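Local structure of DUF574 domain-containing protein (Thermobifida fusca, 2QE6) at residues F234-A245 with E262-K273; H95-A105 with L123-A131. The protein probably transfers methyl groups from S-adenosylmethionine, which it binds in a Rossmann-like methyltransferase fold, though its substrate is not known. The protein carries 1 engineered substitution. All coordinates share one frame; numbering follows the deposited sequence.

Interaction 1: F234-A245 with E262-K273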
loop_
_atom_site.group_PDB
_atom_site.type_symbol
_atom_site.label_atom_id
_atom_site.label_comp_id
_atom_site.label_asym_id
_atom_site.label_seq_id
_atom_site.Cartn_x
_atom_site.Cartn_y
_atom_site.Cartn_z
ATOM N N PHE A 234 0.827 0.539 -18.889
ATOM C CA PHE A 234 -0.243 1.396 -18.396
ATOM C C PHE A 234 0.140 2.871 -18.637
ATOM O O PHE A 234 1.298 3.214 -18.646
ATOM C CB PHE A 234 -0.505 1.129 -16.914
ATOM C CG PHE A 234 -1.334 -0.099 -16.630
ATOM C CD1 PHE A 234 -1.272 -1.225 -17.438
ATOM C CD2 PHE A 234 -2.129 -0.145 -15.484
ATOM C CE1 PHE A 234 -2.027 -2.355 -17.126
ATOM C CE2 PHE A 234 -2.884 -1.262 -15.176
ATOM C CZ PHE A 234 -2.824 -2.376 -15.985
ATOM N N GLU A 235 -0.842 3.742 -18.813
ATOM C CA GLU A 235 -0.550 5.149 -19.061
ATOM C C GLU A 235 -0.598 5.924 -17.735
ATOM O O GLU A 235 -1.656 6.025 -17.125
ATOM C CB GLU A 235 -1.561 5.714 -20.046
ATOM C CG GLU A 235 -1.392 7.174 -20.357
ATOM C CD GLU A 235 -2.384 7.645 -21.368
ATOM O OE1 GLU A 235 -3.558 7.894 -20.998
ATOM O OE2 GLU A 235 -1.976 7.743 -22.536
ATOM N N LEU A 236 0.538 6.471 -17.301
ATOM C CA LEU A 236 0.615 7.145 -15.996
ATOM C C LEU A 236 -0.257 8.379 -16.024
ATOM O O LEU A 236 -0.215 9.151 -16.984
ATOM C CB LEU A 236 2.046 7.535 -15.647
ATOM C CG LEU A 236 3.021 6.404 -15.252
ATOM C CD1 LEU A 236 4.431 6.973 -15.297
ATOM C CD2 LEU A 236 2.668 5.840 -13.880
ATOM N N VAL A 237 -1.073 8.568 -14.999
ATOM C CA VAL A 237 -1.861 9.789 -14.909
ATOM C C VAL A 237 -0.929 10.862 -14.320
ATOM O O VAL A 237 -0.007 10.543 -13.584
ATOM C CB VAL A 237 -3.173 9.623 -14.061
ATOM C CG1 VAL A 237 -3.872 8.297 -14.373
ATOM C CG2 VAL A 237 -2.889 9.726 -12.600
ATOM N N GLU A 238 -1.168 12.124 -14.683
ATOM C CA GLU A 238 -0.417 13.243 -14.164
ATOM C C GLU A 238 -0.502 13.270 -12.635
ATOM O O GLU A 238 -1.589 13.026 -12.062
ATOM C CB GLU A 238 -0.943 14.575 -14.733
ATOM C CG GLU A 238 -0.639 14.857 -16.211
ATOM C CD GLU A 238 0.834 15.153 -16.512
ATOM O OE1 GLU A 238 1.642 15.406 -15.572
ATOM O OE2 GLU A 238 1.176 15.144 -17.720
ATOM N N PRO A 239 0.623 13.592 -11.967
ATOM C CA PRO A 239 1.957 13.990 -12.495
ATOM C C PRO A 239 3.004 12.917 -12.791
ATOM O O PRO A 239 4.194 13.251 -12.903
ATOM C CB PRO A 239 2.478 14.888 -11.376
ATOM C CG PRO A 239 1.967 14.157 -10.122
ATOM C CD PRO A 239 0.583 13.685 -10.494
ATOM N N GLY A 240 2.593 11.656 -12.952
ATOM C CA GLY A 240 3.544 10.546 -13.143
ATOM C C GLY A 240 4.008 9.952 -11.818
ATOM O O GLY A 240 3.266 9.968 -10.847
ATOM N N VAL A 241 5.257 9.481 -11.780
ATOM C CA VAL A 241 5.845 8.883 -10.597
ATOM C C VAL A 241 6.668 9.980 -9.907
ATOM O O VAL A 241 7.646 10.469 -10.458
ATOM C CB VAL A 241 6.690 7.637 -10.948
ATOM C CG1 VAL A 241 7.402 7.102 -9.748
ATOM C CG2 VAL A 241 5.774 6.533 -11.559
ATOM N N VAL A 242 6.212 10.414 -8.738
ATOM C CA VAL A 242 6.800 11.577 -8.042
ATOM C C VAL A 242 6.838 11.300 -6.554
ATOM O O VAL A 242 6.143 10.392 -6.077
ATOM C CB VAL A 242 5.984 12.849 -8.282
ATOM C CG1 VAL A 242 6.002 13.228 -9.767
ATOM C CG2 VAL A 242 4.525 12.694 -7.738
ATOM N N TYR A 243 7.661 12.053 -5.812
ATOM C CA TYR A 243 7.692 11.914 -4.363
ATOM C C TYR A 243 6.242 11.972 -3.840
ATOM O O TYR A 243 5.406 12.677 -4.361
ATOM C CB TYR A 243 8.568 12.984 -3.725
ATOM C CG TYR A 243 10.065 12.828 -3.956
ATOM C CD1 TYR A 243 10.746 11.694 -3.521
ATOM C CD2 TYR A 243 10.792 13.811 -4.601
ATOM C CE1 TYR A 243 12.145 11.557 -3.696
ATOM C CE2 TYR A 243 12.182 13.682 -4.780
ATOM C CZ TYR A 243 12.843 12.547 -4.316
ATOM O OH TYR A 243 14.204 12.390 -4.471
ATOM N N THR A 244 5.934 11.160 -2.847
ATOM C CA THR A 244 4.555 10.997 -2.413
ATOM C C THR A 244 3.816 12.333 -2.113
ATOM O O THR A 244 2.652 12.465 -2.494
ATOM C CB THR A 244 4.440 9.971 -1.202
ATOM O OG1 THR A 244 5.328 10.360 -0.136
ATOM C CG2 THR A 244 4.782 8.555 -1.640
ATOM N N ALA A 245 4.470 13.314 -1.478
ATOM C CA ALA A 245 3.812 14.576 -1.119
ATOM C C ALA A 245 3.480 15.463 -2.361
ATOM O O ALA A 245 2.678 16.398 -2.268
ATOM C CB ALA A 245 4.672 15.348 -0.155
ATOM N N GLU A 262 10.061 13.503 3.263
ATOM C CA GLU A 262 9.291 13.656 2.028
ATOM C C GLU A 262 10.040 13.112 0.792
ATOM O O GLU A 262 9.497 13.123 -0.317
ATOM C CB GLU A 262 8.890 15.123 1.847
ATOM C CG GLU A 262 7.868 15.577 2.886
ATOM C CD GLU A 262 7.637 17.086 2.863
ATOM O OE1 GLU A 262 8.623 17.854 2.839
ATOM O OE2 GLU A 262 6.468 17.507 2.866
ATOM N N GLN A 263 11.266 12.629 0.968
ATOM C CA GLN A 263 12.040 12.074 -0.166
ATOM C C GLN A 263 12.374 10.582 -0.070
ATOM O O GLN A 263 13.254 10.073 -0.797
ATOM C CB GLN A 263 13.321 12.864 -0.338
ATOM C CG GLN A 263 13.049 14.298 -0.775
ATOM C CD GLN A 263 14.268 15.107 -0.666
ATOM O OE1 GLN A 263 14.923 15.338 -1.646
ATOM N NE2 GLN A 263 14.621 15.496 0.543
ATOM N N LEU A 264 11.647 9.880 0.796
ATOM C CA LEU A 264 11.841 8.456 1.008
ATOM C C LEU A 264 10.998 7.586 0.058
ATOM O O LEU A 264 11.402 6.492 -0.268
ATOM C CB LEU A 264 11.560 8.070 2.494
ATOM C CG LEU A 264 12.681 8.403 3.496
ATOM C CD1 LEU A 264 12.190 8.110 4.942
ATOM C CD2 LEU A 264 13.975 7.716 3.176
ATOM N N GLY A 265 9.831 8.068 -0.371
ATOM C CA GLY A 265 8.974 7.305 -1.257
ATOM C C GLY A 265 8.370 8.059 -2.417
ATOM O O GLY A 265 8.266 9.305 -2.381
HETATM N N MSE A 266 7.973 7.292 -3.447
HETATM C CA MSE A 266 7.253 7.843 -4.611
HETATM C C MSE A 266 5.931 7.157 -4.802
HETATM O O MSE A 266 5.751 6.062 -4.351
HETATM C CB MSE A 266 8.070 7.735 -5.893
HETATM C CG MSE A 266 9.254 8.665 -5.898
HETATM SE SE MSE A 266 9.921 9.127 -7.597
HETATM C CE MSE A 266 11.224 10.427 -7.103
ATOM N N ALA A 267 5.016 7.838 -5.482
ATOM C CA ALA A 267 3.688 7.343 -5.790
ATOM C C ALA A 267 3.466 7.472 -7.310
ATOM O O ALA A 267 3.997 8.389 -7.945
ATOM C CB ALA A 267 2.620 8.180 -5.060
ATOM N N GLY A 268 2.652 6.571 -7.868
ATOM C CA GLY A 268 2.217 6.651 -9.256
ATOM C C GLY A 268 0.889 5.929 -9.415
ATOM O O GLY A 268 0.614 4.980 -8.705
ATOM N N ILE A 269 0.066 6.410 -10.332
ATOM C CA ILE A 269 -1.152 5.724 -10.741
ATOM C C ILE A 269 -1.138 5.673 -12.269
ATOM O O ILE A 269 -0.882 6.683 -12.928
ATOM C CB ILE A 269 -2.424 6.435 -10.285
ATOM C CG1 ILE A 269 -2.541 6.409 -8.769
ATOM C CG2 ILE A 269 -3.685 5.738 -10.887
ATOM C CD1 ILE A 269 -3.857 6.954 -8.273
ATOM N N GLY A 270 -1.352 4.488 -12.814
ATOM C CA GLY A 270 -1.392 4.277 -14.253
ATOM C C GLY A 270 -2.698 3.644 -14.680
ATOM O O GLY A 270 -3.282 2.845 -13.939
ATOM N N ARG A 271 -3.136 3.979 -15.890
ATOM C CA ARG A 271 -4.396 3.491 -16.431
ATOM C C ARG A 271 -4.131 2.473 -17.551
ATOM O O ARG A 271 -3.295 2.691 -18.405
ATOM C CB ARG A 271 -5.210 4.672 -16.953
ATOM C CG ARG A 271 -6.590 4.333 -17.456
ATOM C CD ARG A 271 -7.298 5.557 -17.963
ATOM N NE ARG A 271 -6.623 6.154 -19.109
ATOM C CZ ARG A 271 -6.810 5.782 -20.372
ATOM N NH1 ARG A 271 -7.661 4.828 -20.662
ATOM N NH2 ARG A 271 -6.138 6.369 -21.342
ATOM N N LYS A 272 -4.858 1.360 -17.532
ATOM C CA LYS A 272 -4.787 0.356 -18.592
ATOM C C LYS A 272 -5.576 0.839 -19.778
ATOM O O LYS A 272 -6.720 1.206 -19.648
ATOM C CB LYS A 272 -5.349 -1.003 -18.115
ATOM C CG LYS A 272 -5.107 -2.095 -19.078
ATOM C CD LYS A 272 -5.325 -3.477 -18.473
ATOM C CE LYS A 272 -4.774 -4.591 -19.358
ATOM N NZ LYS A 272 -4.958 -5.933 -18.695
ATOM N N LYS A 273 -4.959 0.854 -20.944
ATOM C CA LYS A 273 -5.637 1.348 -22.134
ATOM C C LYS A 273 -6.428 0.253 -22.794
ATOM O O LYS A 273 -6.075 -0.919 -22.671
ATOM C CB LYS A 273 -4.617 1.906 -23.116
ATOM C CG LYS A 273 -3.897 3.112 -22.559
ATOM C CD LYS A 273 -3.169 3.901 -23.628
ATOM C CE LYS A 273 -1.754 3.391 -23.874
ATOM N NZ LYS A 273 -1.311 3.902 -25.223
HETATM O O HOH W 1 -3.925 7.871 -18.202
HETATM O O HOH W 2 0.719 9.109 -11.435
HETATM O O HOH W 3 6.699 12.728 0.057
#
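Met-266, a selenomethionine, reaches across the antiparallel strand pair to three consecutive residues. Its CB lies 3.3 Å from Val-242 O, and CG still rests against that same carbonyl group. SE then passes Val-241 CG1 at 3.9 Å. With CG anti to the carbonyl carbon (chi1 -70°) and the chain extended beyond it, CE ends over the centre of the Tyr-243 ring, 3.7 Å from the centroid. This is a Met-aromatic contact, made mainly by the methyl group. Gln-263 CG covers the opposite ring face, offset toward the rim. Gly-265 O sits at the ring edge, and Tyr-243 OH is hydrogen-bonded to Thr-200 OG1.

Ladder bonds join Val-242 to Ala-267 and Glu-235 to Arg-271. Between them 235-243 bulges away. Val-237 N bonds to Ile-269 O before the bulge. There a water accepts from Ile-269 N at 3.0 Å and lies within hydrogen-bonding distance of Val-237 O and Gly-240 O. At the far end Glu-235 OE1 and Arg-271 NH2 form a salt bridge of 3.0 Å. The nitrogen comes from above the carboxylate plane, and the carboxylate and guanidinium planes are 64° apart. Phe-234 lays one ring face on Lys-272 CB.

Strand 265-271 is the inner partner, bonded also to strand 191-197, while 235-243 forms the sheet edge. Helix 54-75 packs on Thr-244 and Ala-267. Helix 224-229 touches Val-241 and Met-266 instead.

Interaction 2: H95-A105 with L123-A131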
loop_
_atom_site.group_PDB
_atom_site.type_symbol
_atom_site.label_atom_id
_atom_site.label_comp_id
_atom_site.label_asym_id
_atom_site.label_seq_id
_atom_site.Cartn_x
_atom_site.Cartn_y
_atom_site.Cartn_z
ATOM N N HIS A 95 -11.618 1.869 2.041
ATOM C CA HIS A 95 -13.057 1.767 1.810
ATOM C C HIS A 95 -13.844 2.989 2.316
ATOM O O HIS A 95 -14.903 3.355 1.779
ATOM C CB HIS A 95 -13.579 0.455 2.403
ATOM C CG HIS A 95 -13.831 0.489 3.878
ATOM N ND1 HIS A 95 -12.844 0.256 4.809
ATOM C CD2 HIS A 95 -14.987 0.644 4.585
ATOM C CE1 HIS A 95 -13.357 0.293 6.025
ATOM N NE2 HIS A 95 -14.656 0.530 5.919
ATOM N N GLU A 96 -13.300 3.616 3.348
ATOM C CA GLU A 96 -13.877 4.826 3.918
ATOM C C GLU A 96 -13.705 5.991 2.951
ATOM O O GLU A 96 -14.628 6.713 2.667
ATOM C CB GLU A 96 -13.215 5.107 5.275
ATOM C CG GLU A 96 -13.605 4.075 6.364
ATOM C CD GLU A 96 -12.616 4.003 7.549
ATOM O OE1 GLU A 96 -11.585 4.721 7.558
ATOM O OE2 GLU A 96 -12.885 3.201 8.472
ATOM N N VAL A 97 -12.500 6.161 2.428
ATOM C CA VAL A 97 -12.287 7.145 1.380
ATOM C C VAL A 97 -13.167 6.850 0.157
ATOM O O VAL A 97 -13.880 7.730 -0.321
ATOM C CB VAL A 97 -10.802 7.161 0.948
ATOM C CG1 VAL A 97 -10.563 8.337 0.037
ATOM C CG2 VAL A 97 -9.942 7.265 2.194
ATOM N N ALA A 98 -13.140 5.602 -0.324
ATOM C CA ALA A 98 -13.888 5.230 -1.537
ATOM C C ALA A 98 -15.367 5.485 -1.345
ATOM O O ALA A 98 -16.027 6.063 -2.212
ATOM C CB ALA A 98 -13.637 3.764 -1.911
ATOM N N GLN A 99 -15.898 5.081 -0.193
ATOM C CA GLN A 99 -17.346 5.245 0.037
ATOM C C GLN A 99 -17.770 6.696 0.268
ATOM O O GLN A 99 -18.939 7.040 0.027
ATOM C CB GLN A 99 -17.819 4.371 1.197
ATOM C CG GLN A 99 -17.654 2.842 0.959
ATOM C CD GLN A 99 -18.217 2.048 2.092
ATOM O OE1 GLN A 99 -19.099 2.530 2.803
ATOM N NE2 GLN A 99 -17.748 0.835 2.272
ATOM N N SER A 100 -16.842 7.547 0.714
ATOM C CA SER A 100 -17.121 8.993 0.879
ATOM C C SER A 100 -17.415 9.687 -0.446
ATOM O O SER A 100 -18.202 10.620 -0.474
ATOM C CB SER A 100 -15.965 9.732 1.600
ATOM O OG SER A 100 -14.816 9.892 0.776
ATOM N N VAL A 101 -16.783 9.237 -1.534
ATOM C CA VAL A 101 -17.028 9.813 -2.858
ATOM C C VAL A 101 -17.968 8.953 -3.714
ATOM O O VAL A 101 -18.541 9.448 -4.670
ATOM C CB VAL A 101 -15.709 10.105 -3.646
ATOM C CG1 VAL A 101 -14.852 11.093 -2.887
ATOM C CG2 VAL A 101 -14.923 8.865 -3.918
ATOM N N ASN A 102 -18.124 7.677 -3.374
ATOM C CA ASN A 102 -18.827 6.714 -4.234
ATOM C C ASN A 102 -19.432 5.648 -3.342
ATOM O O ASN A 102 -18.778 4.642 -3.043
ATOM C CB ASN A 102 -17.814 6.104 -5.216
ATOM C CG ASN A 102 -18.417 5.075 -6.179
ATOM O OD1 ASN A 102 -19.600 4.711 -6.105
ATOM N ND2 ASN A 102 -17.565 4.603 -7.111
ATOM N N PRO A 103 -20.673 5.881 -2.875
ATOM C CA PRO A 103 -21.294 4.995 -1.865
ATOM C C PRO A 103 -21.341 3.502 -2.240
ATOM O O PRO A 103 -21.376 2.659 -1.338
ATOM C CB PRO A 103 -22.724 5.556 -1.728
ATOM C CG PRO A 103 -22.637 6.961 -2.208
ATOM C CD PRO A 103 -21.575 6.985 -3.272
ATOM N N ASP A 104 -21.341 3.198 -3.543
ATOM C CA ASP A 104 -21.367 1.813 -4.055
ATOM C C ASP A 104 -20.018 1.108 -4.165
ATOM O O ASP A 104 -19.977 -0.049 -4.574
ATOM C CB ASP A 104 -21.942 1.797 -5.466
ATOM C CG ASP A 104 -23.319 2.360 -5.523
ATOM O OD1 ASP A 104 -24.027 2.261 -4.488
ATOM O OD2 ASP A 104 -23.669 2.894 -6.605
ATOM N N ALA A 105 -18.937 1.804 -3.839
ATOM C CA ALA A 105 -17.597 1.280 -4.056
ATOM C C ALA A 105 -17.411 -0.006 -3.252
ATOM O O ALA A 105 -17.965 -0.134 -2.137
ATOM C CB ALA A 105 -16.547 2.318 -3.655
ATOM N N LEU A 123 -14.426 -5.129 12.271
ATOM C CA LEU A 123 -14.852 -3.862 11.641
ATOM C C LEU A 123 -15.714 -4.028 10.341
ATOM O O LEU A 123 -16.529 -3.147 10.052
ATOM C CB LEU A 123 -13.630 -2.927 11.387
ATOM C CG LEU A 123 -12.627 -2.517 12.512
ATOM C CD1 LEU A 123 -11.242 -2.156 11.968
ATOM C CD2 LEU A 123 -13.117 -1.345 13.365
ATOM N N LEU A 124 -15.577 -5.142 9.595
ATOM C CA LEU A 124 -16.158 -5.257 8.228
ATOM C C LEU A 124 -17.225 -6.333 7.974
ATOM O O LEU A 124 -17.635 -6.515 6.818
ATOM C CB LEU A 124 -15.062 -5.493 7.195
ATOM C CG LEU A 124 -13.951 -4.477 7.108
ATOM C CD1 LEU A 124 -12.986 -5.016 6.138
ATOM C CD2 LEU A 124 -14.442 -3.095 6.682
ATOM N N ALA A 125 -17.656 -7.053 9.008
ATOM C CA ALA A 125 -18.788 -7.989 8.851
ATOM C C ALA A 125 -20.106 -7.216 8.635
ATOM O O ALA A 125 -21.033 -7.725 7.993
ATOM C CB ALA A 125 -18.890 -8.929 10.051
ATOM N N LYS A 126 -20.160 -5.986 9.161
ATOM C CA LYS A 126 -21.297 -5.068 8.978
ATOM C C LYS A 126 -21.348 -4.365 7.583
ATOM O O LYS A 126 -22.339 -3.698 7.255
ATOM C CB LYS A 126 -21.293 -3.993 10.094
ATOM C CG LYS A 126 -21.468 -4.506 11.524
ATOM N N ASP A 127 -20.287 -4.496 6.782
ATOM C CA ASP A 127 -20.216 -3.854 5.461
ATOM C C ASP A 127 -20.239 -4.897 4.344
ATOM O O ASP A 127 -19.288 -5.634 4.159
ATOM C CB ASP A 127 -18.970 -2.976 5.358
ATOM C CG ASP A 127 -18.927 -2.128 4.081
ATOM O OD1 ASP A 127 -19.832 -2.245 3.207
ATOM O OD2 ASP A 127 -17.960 -1.343 3.952
ATOM N N PRO A 128 -21.341 -4.949 3.581
ATOM C CA PRO A 128 -21.409 -5.970 2.553
ATOM C C PRO A 128 -20.507 -5.669 1.371
ATOM O O PRO A 128 -20.284 -6.560 0.568
ATOM C CB PRO A 128 -22.875 -5.931 2.116
ATOM C CG PRO A 128 -23.324 -4.558 2.395
ATOM C CD PRO A 128 -22.550 -4.101 3.596
ATOM N N ASN A 129 -20.019 -4.434 1.251
ATOM C CA ASN A 129 -19.140 -4.053 0.114
ATOM C C ASN A 129 -17.689 -4.022 0.430
ATOM O O ASN A 129 -16.891 -3.522 -0.374
ATOM C CB ASN A 129 -19.542 -2.702 -0.450
ATOM C CG ASN A 129 -20.962 -2.714 -1.009
ATOM O OD1 ASN A 129 -21.561 -1.672 -1.189
ATOM N ND2 ASN A 129 -21.505 -3.904 -1.256
ATOM N N THR A 130 -17.317 -4.554 1.588
ATOM C CA THR A 130 -15.911 -4.530 1.983
ATOM C C THR A 130 -15.572 -5.877 2.600
ATOM O O THR A 130 -16.332 -6.411 3.393
ATOM C CB THR A 130 -15.641 -3.359 2.961
ATOM O OG1 THR A 130 -16.191 -2.143 2.426
ATOM C CG2 THR A 130 -14.178 -3.164 3.185
ATOM N N ALA A 131 -14.460 -6.458 2.196
ATOM C CA ALA A 131 -14.049 -7.776 2.666
ATOM C C ALA A 131 -12.546 -7.732 2.928
ATOM O O ALA A 131 -11.869 -6.847 2.412
ATOM C CB ALA A 131 -14.376 -8.841 1.615
HETATM O O HOH W 4 -16.307 -0.291 0.349
HETATM O O HOH W 5 -20.198 0.691 -0.599
#
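Asp-127 OD2 accepts two hydrogen bonds, from Gln-99 NE2 at 2.8 Å and from Thr-130 OG1 at 2.5 Å, the latter very short. The contact lies in the Rossmann-like methyltransferase fold. It joins one side of helix 94-101, and the turn after it, to the turn between helix 114-124 and strand 130-134. That second turn closes the beta-alpha-beta unit running from strand 106-111 to strand 130-134.

The Gln-99 chain is extended beyond CG and carries the amide straight across to the carboxylate. Asp-127 OD2 lies in the amide plane and receives the N-H on its syn lone pair. The two flat groups are nearly perpendicular, 80° apart. A water is the second acceptor of Gln-99 NE2, at 2.7 Å. It donates to Ala-105 O at 3.0 Å and to Thr-130 OG1 at 2.8 Å. It therefore ties the two segments together a second time.

His-95 packs one turn earlier on the helix. Its CG stands between the backbone N and the carbonyl carbon (chi1 81°), which turns a ring face to the other segment. Thr-130 CG2 and Leu-124 CD2 both lie over this face, and CD2 comes to 3.6 Å from His-95 CE1. Glu-96 CG covers the opposite face. Gln-99 NE2 lies at the ring edge, in plane. His-95 ND1 is hydrogen-bonded to Tyr-109 OH on strand 106-111, which probably fixes the ring rotation.

Asn-129 meets the far end of 95-105, its CB 3.5 Å from Ala-105 O. Asp-127 also shapes its own turn. Its OD1 accepts from Asn-129 N at 2.9 Å, an Asx turn in which the donor approaches from above the carboxylate plane.

How the interactions relate
Both interactions belong to one seven-stranded sheet, and each includes one of its outermost strands. In interaction 1 two neighbouring strands pair directly, so backbone hydrogen bonds set the register. Side chains add CH-pi packing on an aromatic ring at each end, and a salt bridge at one. Interaction 2 has no strand pairing. It joins a helix and turns through an amide-carboxylate bond, packing on a histidine ring, and water. Both are partly buried: 8 of 21 touching residues are buried in interaction 1, 2 of 9 in interaction 2. The centres of interactions 1 and 2 lie about 25 Å apart. The strand order 3-2-1-4-5-7-6, with 265-271 the one strand running against the others, is that of class I methyltransferases.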